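Local coordinates for protein dUTPase (Streptococcus mutans, PDB 3H6X) that probably hydrolyses dUTP to dUMP and diphosphate, as a trimeric dUTPase built on a jelly-roll beta-barrel, at residues S68-P71 and R72-L76; R22-A25 and H26-G29. All blocks are in the same frame, centred on the assembly; numbering follows the deposited sequence.

In the fold
Two compact, chain-local structures at the edge of a jelly-roll dUTPase illustrate how short segments can shape a subunit interface. Interaction 2, a turn ahead of strand 30-33, precedes interaction 1, the short helix 69-74, in the chain. Their centres lie 20 Å apart and their nearest atoms about 9 Å, so they do not touch, yet both meet the second subunit. Interaction 1 packs against Gln102 of that subunit, whereas interaction 2 bonds to its Asp86 and Asp88. In trimeric dUTPases the active sites form between subunits; residues 28-32 and the serines at 68-69 resemble the first two conserved motifs of the family, consistent with both contacts bordering such sites.

Interaction 1. Residues S68-P71 and R72-L76; sequences SSNP and RKKGL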
ATOM      1  N   SER B  68       3.403   9.289  -6.833  1.00  9.93           N
ATOM      2  CA  SER B  68       4.280   9.948  -5.884  1.00 13.49           C
ATOM      3  C   SER B  68       3.952  11.423  -5.760  1.00 13.24           C
ATOM      4  O   SER B  68       3.939  11.984  -4.667  1.00 15.41           O
ATOM      5  CB  SER B  68       5.748   9.757  -6.316  1.00 18.81           C
ATOM      6  OG  SER B  68       6.616  10.598  -5.563  1.00 29.34           O
ATOM      7  N   SER B  69       3.659  12.061  -6.885  1.00 11.28           N
ATOM      8  CA  SER B  69       3.473  13.516  -6.870  1.00 11.13           C
ATOM      9  C   SER B  69       2.098  13.955  -6.346  1.00 11.59           C
ATOM     10  O   SER B  69       1.886  15.133  -6.074  1.00 12.20           O
ATOM     11  CB  SER B  69       3.694  14.099  -8.259  1.00 13.10           C
ATOM     12  OG  SER B  69       2.746  13.578  -9.171  1.00 16.46           O
ATOM     13  N   ASN B  70       1.161  13.024  -6.179  1.00  7.43           N
ATOM     14  CA  ASN B  70      -0.183  13.439  -5.745  1.00  8.10           C
ATOM     15  C   ASN B  70      -0.174  14.233  -4.428  1.00  8.29           C
ATOM     16  O   ASN B  70      -0.695  15.333  -4.387  1.00  8.61           O
ATOM     17  CB  ASN B  70      -1.139  12.258  -5.648  1.00  8.70           C
ATOM     18  CG  ASN B  70      -1.691  11.844  -6.988  1.00 10.82           C
ATOM     19  OD1 ASN B  70      -1.583  12.582  -7.970  1.00 12.22           O
ATOM     20  ND2 ASN B  70      -2.300  10.644  -7.037  1.00  9.01           N
ATOM     21  N   PRO B  71       0.455  13.695  -3.367  1.00  8.50           N
ATOM     22  CA  PRO B  71       0.340  14.438  -2.107  1.00  8.30           C
ATOM     23  C   PRO B  71       1.134  15.730  -2.090  1.00 10.49           C
ATOM     24  O   PRO B  71       0.610  16.764  -1.689  1.00 13.14           O
ATOM     25  CB  PRO B  71       0.913  13.477  -1.052  1.00 10.10           C
ATOM     26  CG  PRO B  71       0.997  12.140  -1.700  1.00 12.14           C
ATOM     27  CD  PRO B  71       0.916  12.304  -3.181  1.00 10.49           C
ATOM     28  N   ARG B  72       2.399  15.686  -2.491  1.00 12.92           N
ATOM     29  CA  ARG B  72       3.191  16.898  -2.317  1.00 16.82           C
ATOM     30  C   ARG B  72       2.968  17.941  -3.405  1.00 19.22           C
ATOM     31  O   ARG B  72       3.198  19.119  -3.165  1.00 23.32           O
ATOM     32  CB  ARG B  72       4.676  16.604  -2.077  1.00 20.92           C
ATOM     33  CG  ARG B  72       5.452  16.154  -3.260  1.00 28.89           C
ATOM     34  CD  ARG B  72       6.934  16.145  -2.880  1.00 32.29           C
ATOM     35  NE  ARG B  72       7.812  15.579  -3.899  1.00 41.72           N
ATOM     36  CZ  ARG B  72       7.633  15.689  -5.213  1.00 43.53           C
ATOM     37  NH1 ARG B  72       6.613  16.378  -5.693  1.00 40.50           N
ATOM     38  NH2 ARG B  72       8.497  15.131  -6.051  1.00 48.48           N
ATOM     39  N   LYS B  73       2.475  17.530  -4.575  1.00 11.79           N
ATOM     40  CA  LYS B  73       2.207  18.489  -5.636  1.00 13.62           C
ATOM     41  C   LYS B  73       0.759  18.905  -5.748  1.00 17.72           C
ATOM     42  O   LYS B  73       0.480  20.075  -6.007  1.00 17.84           O
ATOM     43  CB  LYS B  73       2.685  17.950  -6.981  1.00 17.20           C
ATOM     44  CG  LYS B  73       4.153  17.610  -6.986  1.00 23.70           C
ATOM     45  CD  LYS B  73       4.944  18.828  -7.338  1.00 29.66           C
ATOM     46  CE  LYS B  73       4.955  18.964  -8.839  1.00 40.07           C
ATOM     47  NZ  LYS B  73       4.751  20.365  -9.258  1.00 45.48           N
ATOM     48  N   LYS B  74      -0.164  17.958  -5.564  1.00 14.04           N
ATOM     49  CA  LYS B  74      -1.581  18.252  -5.765  1.00 13.41           C
ATOM     50  C   LYS B  74      -2.385  18.329  -4.477  1.00 11.64           C
ATOM     51  O   LYS B  74      -3.522  18.803  -4.481  1.00 17.55           O
ATOM     52  CB  LYS B  74      -2.232  17.207  -6.668  1.00 12.72           C
ATOM     53  CG  LYS B  74      -1.686  17.119  -8.068  1.00 19.57           C
ATOM     54  CD  LYS B  74      -2.524  16.147  -8.869  1.00 20.87           C
ATOM     55  CE  LYS B  74      -2.578  16.520 -10.346  1.00 32.95           C
ATOM     56  NZ  LYS B  74      -1.317  16.181 -11.032  1.00 32.02           N
ATOM     57  N   GLY B  75      -1.813  17.852  -3.379  1.00  9.78           N
ATOM     58  CA  GLY B  75      -2.519  17.859  -2.112  1.00 10.79           C
ATOM     59  C   GLY B  75      -3.564  16.765  -2.020  1.00 10.21           C
ATOM     60  O   GLY B  75      -4.471  16.842  -1.194  1.00 10.90           O
ATOM     61  N   LEU B  76      -3.413  15.727  -2.847  1.00  6.78           N
ATOM     62  CA  LEU B  76      -4.381  14.620  -2.888  1.00  7.34           C
ATOM     63  C   LEU B  76      -3.716  13.320  -2.470  1.00  8.52           C
ATOM     64  O   LEU B  76      -2.538  13.101  -2.774  1.00  8.95           O
ATOM     65  CB  LEU B  76      -4.908  14.414  -4.309  1.00  8.55           C
ATOM     66  CG  LEU B  76      -5.591  15.595  -5.010  1.00  9.73           C
ATOM     67  CD1 LEU B  76      -6.029  15.158  -6.395  1.00 10.74           C
ATOM     68  CD2 LEU B  76      -6.786  16.096  -4.177  1.00 10.60           C
TER
HETATM   69  O   HOH W   1       0.111  13.683  -9.640  1.00 19.84           O
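Ser69 and Lys73 meet one turn apart on the short helix 69-74, which follows strand 60-66 of the jelly roll and gives way to Gly75. Ser68 and Ser69 appear to match the serine pair of the second conserved dUTPase motif. Lys73 N donates to Ser69 O at 2.9 Å, and beside this bond Lys73 CG comes within 3.8 Å of Ser69 CB. The carbonyl of Asn70 does double duty: Lys74 N (2.9 Å) and Leu76 N (3.1 Å) reach Asn70 O from opposite faces, both well out of the carbonyl plane, the second bond being the straighter at 166°. A wider pi-type turn at 72-74 and the positive phi of Gly75 let the chain swing back into strand 76-78. Gly75 N adds a weak bond to Pro71 O. Farther out, Asn70 ND2 is held by Asp66 OD1 and Val119 O, tying the buried amide to two strands, while Leu76 packs on Met103, Asn105, Val111 and Leu113. With chi1 at -80°, Asn70 CG sits beside the backbone N and anti to the carbonyl carbon, and Asn70 OD1 accepts from a water at 2.6 Å. That water lies 2.7 Å from Ser69 OG and accepts from Lys74 NZ at 3.2 Å.

Interaction 2. Residues R22-A25 and H26-G29; sequences RETA and HAAG
Arg22 turns its guanidinium group back over the loop 22-29 and meets Ala27 edge-on, a compact example of a side chain closing a turn formed by its own neighbours. Arg22 NH1 donates to Ala27 O at 2.8 Å (164°); the acceptor lies in the guanidinium plane, and the donor in the plane of the carbonyl. The bend at chi3 (-67°) carries the group round; Arg22 CD passes 3.2 Å from Ala27 O and Arg22 CG 3.4 Å from Gly29 O. Weak bonds from Arg22 NH1 and NH2 to Ala25 O restrain the group further, and Thr24 O lies above one face, offset toward the rim. The group lies against a type I beta turn from Thr24 to Ala27, closed by Ala27 N to Thr24 O at 3.2 Å. Ala27 CB tucks 3.6 Å from Thr24 OG1, whose own bond goes to Asp88 of the second subunit. His26 N bonds to the same Asp88 and Ala28 N to Asp86 of that subunit; residues 28-32 match the first conserved dUTPase motif, so the loop probably borders an inter-subunit active site. His26 CB leads away from residues 22-25, and one ring face lies over Ala25 C. A water bridges Glu23 N and Gly29 O. The loop leads into strand 30-33: Arg22 packs on Tyr30, and Glu23 touches Asp31 while forming a salt bridge with Arg118 of the adjacent strand 118-126.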
ATOM      1  N   ARG B  22       2.553   2.092 -19.599  1.00  9.68           N
ATOM      2  CA  ARG B  22       3.681   2.281 -18.691  1.00  9.86           C
ATOM      3  C   ARG B  22       4.533   3.413 -19.221  1.00 11.76           C
ATOM      4  O   ARG B  22       4.694   3.554 -20.446  1.00 11.86           O
ATOM      5  CB  ARG B  22       4.517   1.006 -18.583  1.00 10.18           C
ATOM      6  CG  ARG B  22       3.749  -0.176 -18.027  1.00 10.33           C
ATOM      7  CD  ARG B  22       4.680  -1.339 -17.790  1.00 11.08           C
ATOM      8  NE  ARG B  22       5.211  -1.869 -19.038  1.00 10.88           N
ATOM      9  CZ  ARG B  22       6.422  -2.403 -19.154  1.00 13.83           C
ATOM     10  NH1 ARG B  22       7.225  -2.458 -18.103  1.00 13.75           N
ATOM     11  NH2 ARG B  22       6.826  -2.893 -20.318  1.00 14.54           N
ATOM     12  N   GLU B  23       5.068   4.220 -18.312  1.00 10.43           N
ATOM     13  CA  GLU B  23       5.809   5.405 -18.707  1.00 12.58           C
ATOM     14  C   GLU B  23       7.185   5.071 -19.276  1.00 16.17           C
ATOM     15  O   GLU B  23       7.684   5.768 -20.159  1.00 14.97           O
ATOM     16  CB  GLU B  23       5.938   6.395 -17.535  1.00 14.27           C
ATOM     17  CG  GLU B  23       6.676   7.655 -17.952  1.00 19.36           C
ATOM     18  CD  GLU B  23       6.679   8.728 -16.893  1.00 25.66           C
ATOM     19  OE1 GLU B  23       5.805   8.691 -16.003  1.00 17.86           O
ATOM     20  OE2 GLU B  23       7.563   9.612 -16.963  1.00 24.11           O
ATOM     21  N   THR B  24       7.799   4.009 -18.765  1.00 10.38           N
ATOM     22  CA  THR B  24       9.104   3.577 -19.247  1.00 13.87           C
ATOM     23  C   THR B  24       9.102   2.068 -19.426  1.00 13.77           C
ATOM     24  O   THR B  24       8.211   1.377 -18.930  1.00 13.08           O
ATOM     25  CB  THR B  24      10.245   3.977 -18.278  1.00 13.19           C
ATOM     26  OG1 THR B  24      10.075   3.316 -17.016  1.00 12.18           O
ATOM     27  CG2 THR B  24      10.268   5.486 -18.051  1.00 18.03           C
ATOM     28  N   ALA B  25      10.117   1.560 -20.124  1.00 14.32           N
ATOM     29  CA  ALA B  25      10.109   0.166 -20.552  1.00 16.38           C
ATOM     30  C   ALA B  25      10.209  -0.838 -19.413  1.00 13.81           C
ATOM     31  O   ALA B  25       9.863  -1.994 -19.599  1.00 14.09           O
ATOM     32  CB  ALA B  25      11.225  -0.082 -21.550  1.00 22.26           C
ATOM     33  N   HIS B  26      10.689  -0.397 -18.251  1.00 11.57           N
ATOM     34  CA  HIS B  26      10.793  -1.283 -17.089  1.00 13.38           C
ATOM     35  C   HIS B  26       9.940  -0.875 -15.902  1.00 12.75           C
ATOM     36  O   HIS B  26      10.097  -1.416 -14.805  1.00 12.18           O
ATOM     37  CB  HIS B  26      12.255  -1.462 -16.670  1.00 16.02           C
ATOM     38  CG  HIS B  26      13.075  -2.107 -17.736  1.00 23.03           C
ATOM     39  ND1 HIS B  26      12.951  -3.443 -18.053  1.00 25.36           N
ATOM     40  CD2 HIS B  26      13.963  -1.587 -18.610  1.00 23.60           C
ATOM     41  CE1 HIS B  26      13.758  -3.723 -19.064  1.00 26.95           C
ATOM     42  NE2 HIS B  26      14.381  -2.617 -19.421  1.00 22.59           N
ATOM     43  N   ALA B  27       9.032   0.074 -16.114  1.00 10.02           N
ATOM     44  CA  ALA B  27       8.135   0.484 -15.035  1.00 10.49           C
ATOM     45  C   ALA B  27       7.214  -0.667 -14.650  1.00  8.72           C
ATOM     46  O   ALA B  27       6.850  -1.488 -15.488  1.00  9.89           O
ATOM     47  CB  ALA B  27       7.320   1.680 -15.450  1.00 10.56           C
ATOM     48  N   ALA B  28       6.846  -0.711 -13.373  1.00  7.04           N
ATOM     49  CA  ALA B  28       5.957  -1.745 -12.875  1.00  7.96           C
ATOM     50  C   ALA B  28       4.508  -1.361 -13.153  1.00  7.55           C
ATOM     51  O   ALA B  28       3.662  -2.234 -13.348  1.00  8.61           O
ATOM     52  CB  ALA B  28       6.142  -1.916 -11.394  1.00  7.61           C
ATOM     53  N   GLY B  29       4.242  -0.053 -13.108  1.00  6.92           N
ATOM     54  CA  GLY B  29       2.880   0.461 -13.081  1.00  8.65           C
ATOM     55  C   GLY B  29       2.358   1.009 -14.397  1.00  9.27           C
ATOM     56  O   GLY B  29       3.119   1.558 -15.202  1.00  8.23           O
TER
HETATM   57  O   HOH W   2       4.202   3.898 -15.698  1.00 11.86           O